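Local coordinates for molybdopterin molybdotransferase (PDB 1UZ5), which probably catalyses the insertion of molybdate into adenylyl-molybdopterin, giving Mo-molybdopterin and AMP, a magnesium-dependent step of molybdenum cofactor synthesis, at residues 35-40 and 156-161; 42-47 and 168-173. One frame throughout, in Å; residues are numbered along the deposited sequence.

Interaction 1: residues 35-40 and 156-161; sequences GRIAAE and GERLGF. With SO4 (sulfate ion), chain C.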
ATOM      1  N   GLY A  35      -7.151  -4.470   0.108  1.00 26.47           N
ATOM      2  CA  GLY A  35      -6.740  -3.695  -1.046  1.00 31.43           C
ATOM      3  C   GLY A  35      -6.905  -2.189  -0.913  1.00 32.91           C
ATOM      4  O   GLY A  35      -6.257  -1.434  -1.635  1.00 34.50           O
ATOM      5  N   ARG A  36      -7.762  -1.742   0.000  1.00 26.49           N
ATOM      6  CA  ARG A  36      -7.984  -0.311   0.189  1.00 24.65           C
ATOM      7  C   ARG A  36      -6.861   0.352   0.986  1.00 23.80           C
ATOM      8  O   ARG A  36      -6.030  -0.322   1.592  1.00 22.81           O
ATOM      9  CB  ARG A  36      -9.334  -0.070   0.871  1.00 21.09           C
ATOM     10  CG  ARG A  36     -10.519  -0.652   0.108  1.00 21.52           C
ATOM     11  CD  ARG A  36     -10.655  -0.025  -1.287  1.00 23.91           C
ATOM     12  NE  ARG A  36     -11.004   1.395  -1.238  1.00 18.73           N
ATOM     13  CZ  ARG A  36     -12.251   1.860  -1.283  1.00 21.59           C
ATOM     14  NH1 ARG A  36     -13.274   1.021  -1.381  1.00 25.44           N
ATOM     15  NH2 ARG A  36     -12.479   3.165  -1.233  1.00 23.44           N
ATOM     16  N   ILE A  37      -6.837   1.681   0.966  1.00 28.22           N
ATOM     17  CA  ILE A  37      -5.812   2.450   1.663  1.00 25.96           C
ATOM     18  C   ILE A  37      -6.413   3.158   2.877  1.00 25.47           C
ATOM     19  O   ILE A  37      -7.376   3.913   2.740  1.00 23.57           O
ATOM     20  CB  ILE A  37      -5.207   3.527   0.732  1.00 26.08           C
ATOM     21  CG1 ILE A  37      -4.688   2.882  -0.558  1.00 29.95           C
ATOM     22  CG2 ILE A  37      -4.090   4.264   1.451  1.00 23.44           C
ATOM     23  CD1 ILE A  37      -3.577   1.889  -0.351  1.00 30.17           C
ATOM     24  N   ALA A  38      -5.835   2.920   4.053  1.00 23.79           N
ATOM     25  CA  ALA A  38      -6.318   3.539   5.291  1.00 25.15           C
ATOM     26  C   ALA A  38      -6.252   5.064   5.200  1.00 25.66           C
ATOM     27  O   ALA A  38      -5.198   5.631   4.911  1.00 25.53           O
ATOM     28  CB  ALA A  38      -5.481   3.049   6.482  1.00 22.14           C
ATOM     29  N   ALA A  39      -7.376   5.724   5.459  1.00 28.19           N
ATOM     30  CA  ALA A  39      -7.431   7.182   5.394  1.00 29.78           C
ATOM     31  C   ALA A  39      -6.856   7.866   6.635  1.00 35.97           C
ATOM     32  O   ALA A  39      -6.636   9.074   6.633  1.00 32.11           O
ATOM     33  CB  ALA A  39      -8.867   7.642   5.160  1.00 26.27           C
ATOM     34  N   GLU A  40      -6.618   7.098   7.695  1.00 30.68           N
ATOM     35  CA  GLU A  40      -6.044   7.654   8.919  1.00 31.69           C
ATOM     36  C   GLU A  40      -5.491   6.565   9.819  1.00 26.39           C
ATOM     37  O   GLU A  40      -5.819   5.383   9.659  1.00 24.93           O
ATOM     38  CB  GLU A  40      -7.082   8.472   9.694  1.00 35.69           C
ATOM     39  CG  GLU A  40      -8.334   7.714  10.071  1.00 44.55           C
ATOM     40  CD  GLU A  40      -9.293   8.555  10.901  1.00 53.59           C
ATOM     41  OE1 GLU A  40      -9.521   9.733  10.550  1.00 55.75           O
ATOM     42  OE2 GLU A  40      -9.831   8.032  11.899  1.00 65.68           O
ATOM     43  N   GLY A 156      -2.437   5.950   5.017  1.00 32.25           N
ATOM     44  CA  GLY A 156      -1.740   5.675   3.772  1.00 33.27           C
ATOM     45  C   GLY A 156      -1.273   4.240   3.621  1.00 43.37           C
ATOM     46  O   GLY A 156      -0.680   3.876   2.604  1.00 35.60           O
ATOM     47  N   GLU A 157      -1.541   3.412   4.622  1.00 27.32           N
ATOM     48  CA  GLU A 157      -1.125   2.021   4.554  1.00 27.32           C
ATOM     49  C   GLU A 157      -2.142   1.198   3.784  1.00 24.20           C
ATOM     50  O   GLU A 157      -3.347   1.405   3.927  1.00 22.86           O
ATOM     51  CB  GLU A 157      -0.976   1.440   5.961  1.00 30.56           C
ATOM     52  CG  GLU A 157      -0.309   0.077   5.995  1.00 32.01           C
ATOM     53  CD  GLU A 157      -0.187  -0.476   7.408  1.00 44.19           C
ATOM     54  OE1 GLU A 157      -0.075   0.332   8.353  1.00 33.56           O
ATOM     55  OE2 GLU A 157      -0.187  -1.715   7.574  1.00 38.57           O
ATOM     56  N   ARG A 158      -1.659   0.272   2.958  1.00 23.14           N
ATOM     57  CA  ARG A 158      -2.552  -0.596   2.200  1.00 24.97           C
ATOM     58  C   ARG A 158      -2.990  -1.725   3.126  1.00 22.70           C
ATOM     59  O   ARG A 158      -2.176  -2.258   3.875  1.00 22.35           O
ATOM     60  CB  ARG A 158      -1.833  -1.193   0.989  1.00 28.82           C
ATOM     61  CG  ARG A 158      -2.733  -2.078   0.125  1.00 38.83           C
ATOM     62  CD  ARG A 158      -1.963  -2.698  -1.040  1.00 47.52           C
ATOM     63  NE  ARG A 158      -1.461  -1.702  -1.987  1.00 54.75           N
ATOM     64  CZ  ARG A 158      -2.216  -1.037  -2.859  1.00 57.44           C
ATOM     65  NH1 ARG A 158      -3.524  -1.254  -2.915  1.00 55.58           N
ATOM     66  NH2 ARG A 158      -1.659  -0.156  -3.680  1.00 52.27           N
ATOM     67  N   LEU A 159      -4.263  -2.100   3.071  1.00 19.80           N
ATOM     68  CA  LEU A 159      -4.755  -3.171   3.929  1.00 20.67           C
ATOM     69  C   LEU A 159      -4.606  -4.550   3.294  1.00 20.89           C
ATOM     70  O   LEU A 159      -5.397  -4.934   2.431  1.00 27.20           O
ATOM     71  CB  LEU A 159      -6.223  -2.931   4.293  1.00 16.66           C
ATOM     72  CG  LEU A 159      -6.559  -1.571   4.915  1.00 21.30           C
ATOM     73  CD1 LEU A 159      -8.064  -1.451   5.090  1.00 19.16           C
ATOM     74  CD2 LEU A 159      -5.850  -1.417   6.251  1.00 21.31           C
ATOM     75  N   GLY A 160      -3.576  -5.278   3.719  1.00 25.11           N
ATOM     76  CA  GLY A 160      -3.342  -6.627   3.232  1.00 24.96           C
ATOM     77  C   GLY A 160      -4.086  -7.575   4.163  1.00 30.26           C
ATOM     78  O   GLY A 160      -4.718  -7.108   5.114  1.00 21.79           O
ATOM     79  N   PHE A 161      -4.006  -8.885   3.934  1.00 19.98           N
ATOM     80  CA  PHE A 161      -4.739  -9.820   4.786  1.00 24.90           C
ATOM     81  C   PHE A 161      -4.325  -9.755   6.254  1.00 24.33           C
ATOM     82  O   PHE A 161      -5.127 -10.057   7.135  1.00 24.65           O
ATOM     83  CB  PHE A 161      -4.642 -11.270   4.264  1.00 27.59           C
ATOM     84  CG  PHE A 161      -3.327 -11.949   4.545  1.00 24.75           C
ATOM     85  CD1 PHE A 161      -2.236 -11.765   3.709  1.00 24.02           C
ATOM     86  CD2 PHE A 161      -3.188 -12.784   5.651  1.00 24.51           C
ATOM     87  CE1 PHE A 161      -1.021 -12.405   3.968  1.00 30.62           C
ATOM     88  CE2 PHE A 161      -1.982 -13.425   5.920  1.00 25.84           C
ATOM     89  CZ  PHE A 161      -0.894 -13.235   5.075  1.00 30.75           C
TER
HETATM   90  S   SO4 C1404       2.358  -0.359   2.477  1.00 73.77           S
HETATM   91  O1  SO4 C1404       3.188   0.763   3.312  1.00 68.46           O
HETATM   92  O2  SO4 C1404       0.968  -0.002   2.660  1.00 40.08           O
HETATM   93  O3  SO4 C1404       2.724  -0.356   1.222  1.00 72.81           O
HETATM   94  O4  SO4 C1404       2.635  -1.571   3.204  1.00 77.87           O
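Four backbone hydrogen bonds join residues 35-40 to residues 156-161, which run roughly antiparallel. Gly35 N gives to Leu159 O. Leu159 N to Arg36 O, at 2.9 Å with its donor almost in line with the carbonyl, and Ala38 N to Glu157 O frame Ile37 and Arg158 as a non-hydrogen-bonded antiparallel pair, a lone beta bridge. Gly156 N adds a further bond to Ala38 O, 2.8 Å.

Apolar contact centres on Ile37. Its CG2 rests on the Gly156 backbone, 3.6 Å from Gly156 C, while Ile37 CD1 lies over one face of the Arg158 guanidinium, 4.0 Å above its plane. Arg158 sends CG anti to its own N (chi1 -178°) and bends at chi3, which brings NH1 to 3.0 Å from Gly35 O, near the guanidinium plane.

Arg158 N binds sulfate O2 at 2.7 Å, almost perfectly straight (179°). Arg325 and Lys328 also hold this ion, probably a crystallisation component.

Strand 174-178 flanks residues 35-40 through backbone hydrogen bonds pairing Ile37 with Phe178 and Ala39 with Lys176. Leu159 meets Val153 of strand 151-153 and Thr164 of helix 161-169, which Gly160 N-caps.

Interaction 2: residues 42-47 and 168-173; sequences IYSPID and SAVGIN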
ATOM      1  N   ILE A  42      -4.945   4.074  12.834  1.00 22.82           N
ATOM      2  CA  ILE A  42      -5.927   3.308  13.595  1.00 22.33           C
ATOM      3  C   ILE A  42      -5.195   2.748  14.809  1.00 26.82           C
ATOM      4  O   ILE A  42      -4.169   2.081  14.670  1.00 24.77           O
ATOM      5  CB  ILE A  42      -6.501   2.133  12.789  1.00 26.32           C
ATOM      6  CG1 ILE A  42      -7.124   2.649  11.491  1.00 29.03           C
ATOM      7  CG2 ILE A  42      -7.548   1.399  13.622  1.00 23.99           C
ATOM      8  CD1 ILE A  42      -7.631   1.556  10.578  1.00 23.83           C
ATOM      9  N   TYR A  43      -5.728   3.023  15.993  1.00 23.57           N
ATOM     10  CA  TYR A  43      -5.118   2.565  17.238  1.00 23.58           C
ATOM     11  C   TYR A  43      -5.998   1.485  17.866  1.00 19.54           C
ATOM     12  O   TYR A  43      -7.221   1.531  17.752  1.00 22.28           O
ATOM     13  CB  TYR A  43      -4.959   3.760  18.179  1.00 23.00           C
ATOM     14  CG  TYR A  43      -4.067   4.853  17.620  1.00 19.26           C
ATOM     15  CD1 TYR A  43      -2.684   4.818  17.809  1.00 16.12           C
ATOM     16  CD2 TYR A  43      -4.605   5.911  16.887  1.00 20.68           C
ATOM     17  CE1 TYR A  43      -1.858   5.812  17.283  1.00 29.76           C
ATOM     18  CE2 TYR A  43      -3.784   6.911  16.352  1.00 27.05           C
ATOM     19  CZ  TYR A  43      -2.417   6.852  16.554  1.00 29.35           C
ATOM     20  OH  TYR A  43      -1.603   7.828  16.027  1.00 29.99           O
ATOM     21  N   SER A  44      -5.387   0.511  18.526  1.00 24.35           N
ATOM     22  CA  SER A  44      -6.183  -0.559  19.121  1.00 25.49           C
ATOM     23  C   SER A  44      -7.193  -0.020  20.118  1.00 24.46           C
ATOM     24  O   SER A  44      -6.836   0.719  21.030  1.00 28.07           O
ATOM     25  CB  SER A  44      -5.297  -1.582  19.826  1.00 23.73           C
ATOM     26  OG  SER A  44      -6.097  -2.658  20.291  1.00 22.24           O
ATOM     27  N   PRO A  45      -8.474  -0.382  19.947  1.00 23.16           N
ATOM     28  CA  PRO A  45      -9.552   0.054  20.832  1.00 26.72           C
ATOM     29  C   PRO A  45      -9.657  -0.829  22.079  1.00 25.49           C
ATOM     30  O   PRO A  45     -10.429  -0.536  22.986  1.00 24.62           O
ATOM     31  CB  PRO A  45     -10.783  -0.070  19.946  1.00 26.17           C
ATOM     32  CG  PRO A  45     -10.471  -1.310  19.171  1.00 22.78           C
ATOM     33  CD  PRO A  45      -9.020  -1.120  18.791  1.00 20.93           C
ATOM     34  N   ILE A  46      -8.893  -1.915  22.119  1.00 23.45           N
ATOM     35  CA  ILE A  46      -8.938  -2.815  23.270  1.00 25.71           C
ATOM     36  C   ILE A  46      -7.570  -3.389  23.594  1.00 31.80           C
ATOM     37  O   ILE A  46      -6.641  -3.315  22.782  1.00 20.34           O
ATOM     38  CB  ILE A  46      -9.857  -4.034  23.022  1.00 25.62           C
ATOM     39  CG1 ILE A  46      -9.315  -4.843  21.839  1.00 28.81           C
ATOM     40  CG2 ILE A  46     -11.287  -3.586  22.772  1.00 29.16           C
ATOM     41  CD1 ILE A  46      -9.916  -6.226  21.707  1.00 25.94           C
ATOM     42  N   ASP A  47      -7.461  -3.956  24.795  1.00 24.21           N
ATOM     43  CA  ASP A  47      -6.242  -4.616  25.234  1.00 24.14           C
ATOM     44  C   ASP A  47      -6.318  -6.033  24.674  1.00 19.25           C
ATOM     45  O   ASP A  47      -7.399  -6.613  24.596  1.00 19.00           O
ATOM     46  CB  ASP A  47      -6.184  -4.730  26.764  1.00 25.68           C
ATOM     47  CG  ASP A  47      -5.739  -3.452  27.443  1.00 29.81           C
ATOM     48  OD1 ASP A  47      -4.631  -2.955  27.130  1.00 29.94           O
ATOM     49  OD2 ASP A  47      -6.496  -2.954  28.306  1.00 39.20           O
ATOM     50  N   SER A 168      -9.799  -7.011  12.591  1.00 20.84           N
ATOM     51  CA  SER A 168     -10.848  -7.918  13.037  1.00 24.80           C
ATOM     52  C   SER A 168     -10.535  -8.397  14.460  1.00 24.02           C
ATOM     53  O   SER A 168     -11.413  -8.460  15.313  1.00 20.57           O
ATOM     54  CB  SER A 168     -10.931  -9.133  12.112  1.00 23.08           C
ATOM     55  OG  SER A 168     -11.849 -10.097  12.615  1.00 30.63           O
ATOM     56  N   ALA A 169      -9.270  -8.732  14.690  1.00 21.61           N
ATOM     57  CA  ALA A 169      -8.804  -9.225  15.983  1.00 25.21           C
ATOM     58  C   ALA A 169      -9.108  -8.274  17.143  1.00 28.88           C
ATOM     59  O   ALA A 169      -9.216  -8.707  18.288  1.00 25.83           O
ATOM     60  CB  ALA A 169      -7.311  -9.513  15.914  1.00 22.82           C
ATOM     61  N   VAL A 170      -9.245  -6.982  16.860  1.00 23.44           N
ATOM     62  CA  VAL A 170      -9.545  -6.031  17.917  1.00 19.96           C
ATOM     63  C   VAL A 170     -10.997  -5.552  17.897  1.00 26.43           C
ATOM     64  O   VAL A 170     -11.334  -4.556  18.531  1.00 23.16           O
ATOM     65  CB  VAL A 170      -8.582  -4.827  17.885  1.00 20.80           C
ATOM     66  CG1 VAL A 170      -7.160  -5.311  18.122  1.00 19.75           C
ATOM     67  CG2 VAL A 170      -8.684  -4.094  16.550  1.00 23.20           C
ATOM     68  N   GLY A 171     -11.852  -6.268  17.169  1.00 20.66           N
ATOM     69  CA  GLY A 171     -13.266  -5.914  17.122  1.00 29.01           C
ATOM     70  C   GLY A 171     -13.710  -4.849  16.133  1.00 32.92           C
ATOM     71  O   GLY A 171     -14.878  -4.461  16.115  1.00 24.54           O
ATOM     72  N   ILE A 172     -12.788  -4.374  15.306  1.00 27.78           N
ATOM     73  CA  ILE A 172     -13.113  -3.350  14.315  1.00 22.96           C
ATOM     74  C   ILE A 172     -13.812  -3.994  13.112  1.00 26.23           C
ATOM     75  O   ILE A 172     -13.274  -4.912  12.491  1.00 26.46           O
ATOM     76  CB  ILE A 172     -11.818  -2.622  13.860  1.00 24.84           C
ATOM     77  CG1 ILE A 172     -11.295  -1.753  15.009  1.00 17.31           C
ATOM     78  CG2 ILE A 172     -12.086  -1.756  12.623  1.00 20.99           C
ATOM     79  CD1 ILE A 172      -9.919  -1.191  14.784  1.00 23.25           C
ATOM     80  N   ASN A 173     -15.012  -3.527  12.786  1.00 28.46           N
ATOM     81  CA  ASN A 173     -15.725  -4.091  11.643  1.00 29.96           C
ATOM     82  C   ASN A 173     -16.015  -3.047  10.549  1.00 27.60           C
ATOM     83  O   ASN A 173     -16.661  -3.349   9.548  1.00 33.45           O
ATOM     84  CB  ASN A 173     -17.019  -4.765  12.109  1.00 31.47           C
ATOM     85  CG  ASN A 173     -18.082  -3.774  12.499  1.00 36.52           C
ATOM     86  OD1 ASN A 173     -17.791  -2.732  13.081  1.00 53.98           O
ATOM     87  ND2 ASN A 173     -19.331  -4.101  12.193  1.00 46.50           N
TER
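Ile42 begins the contact from strand 42-43: its CG2 methyl meets Ile172 CD1 at 3.7 Å, the two side chains crossing at a slant. With CG1 held beside the backbone N (chi1 -57°), CG2 is left on the side facing Ile172. Leu167 of helix 161-169 touches both isoleucines and continues this apolar patch.

Ser44 takes part in two ways. Its OG lies 3.6 Å from Val170 CG1, and the same hydroxyl donates a short hydrogen bond of 2.6 Å to Ile46 O, arriving in the carbonyl plane on a lone pair. That bond spans the turn through Pro45 and ties its two ends together. With an alanine here, Ile46 O would probably lose its hydroxyl partner, leaving the turn freer to shift and Val170 CG1 with less to pack against.

Pro45 sets its ring across the Val170 side chain at about a right angle. Its CD is 3.7 Å from Val170 CG2, and its CG approaches Val170 O at 3.4 Å. Pro45 CD also comes near Ile172 CD1, bridging Val170 and Ile172.

Ile46 packs on Val170 from further along the chain, with CG1 4.0 Å from Val170 CB and CD1 3.8 Å from Val170 CA. Val170 is thus enclosed by Ser44, Pro45 and Ile46, while Leu152 of strand 151-153 and Val48 touch it as well.

Residues 168-173 carry the last turn of helix 161-169 into the loop beyond it. Val170 turns onto the 44-46 turn and Ile172 onto Ile42 and Pro45. A Schellman motif ends the helix: Ile172 N returns to Leu167 O and Gly171 N to Ser168 O, with Gly171, at positive phi (84°), as the C-prime residue and the motif's usual hydrophobic contact made by Ile172 against Leu167.

In the fold
From the N terminus, the chain passes strand 25-29 and enters residues 35-40, whose partner, 156-161, arrives 116 residues later, so interaction 1 closes a long loop. Just beyond 35-40 comes 42-47, the first half of interaction 2; its loop closes later, at 168-173. The two closures therefore cross rather than nest, their centres 15 Å apart. The intervening chain includes the six-stranded mixed sheet built from chain between residues 58 and 129, then returns as strand 151-153, which pairs with strand 42-43. Interaction 1 joins the outgoing chain to the loop before helix 161-169, interaction 2 to that helix's far end, all within the MoeA N-terminal region.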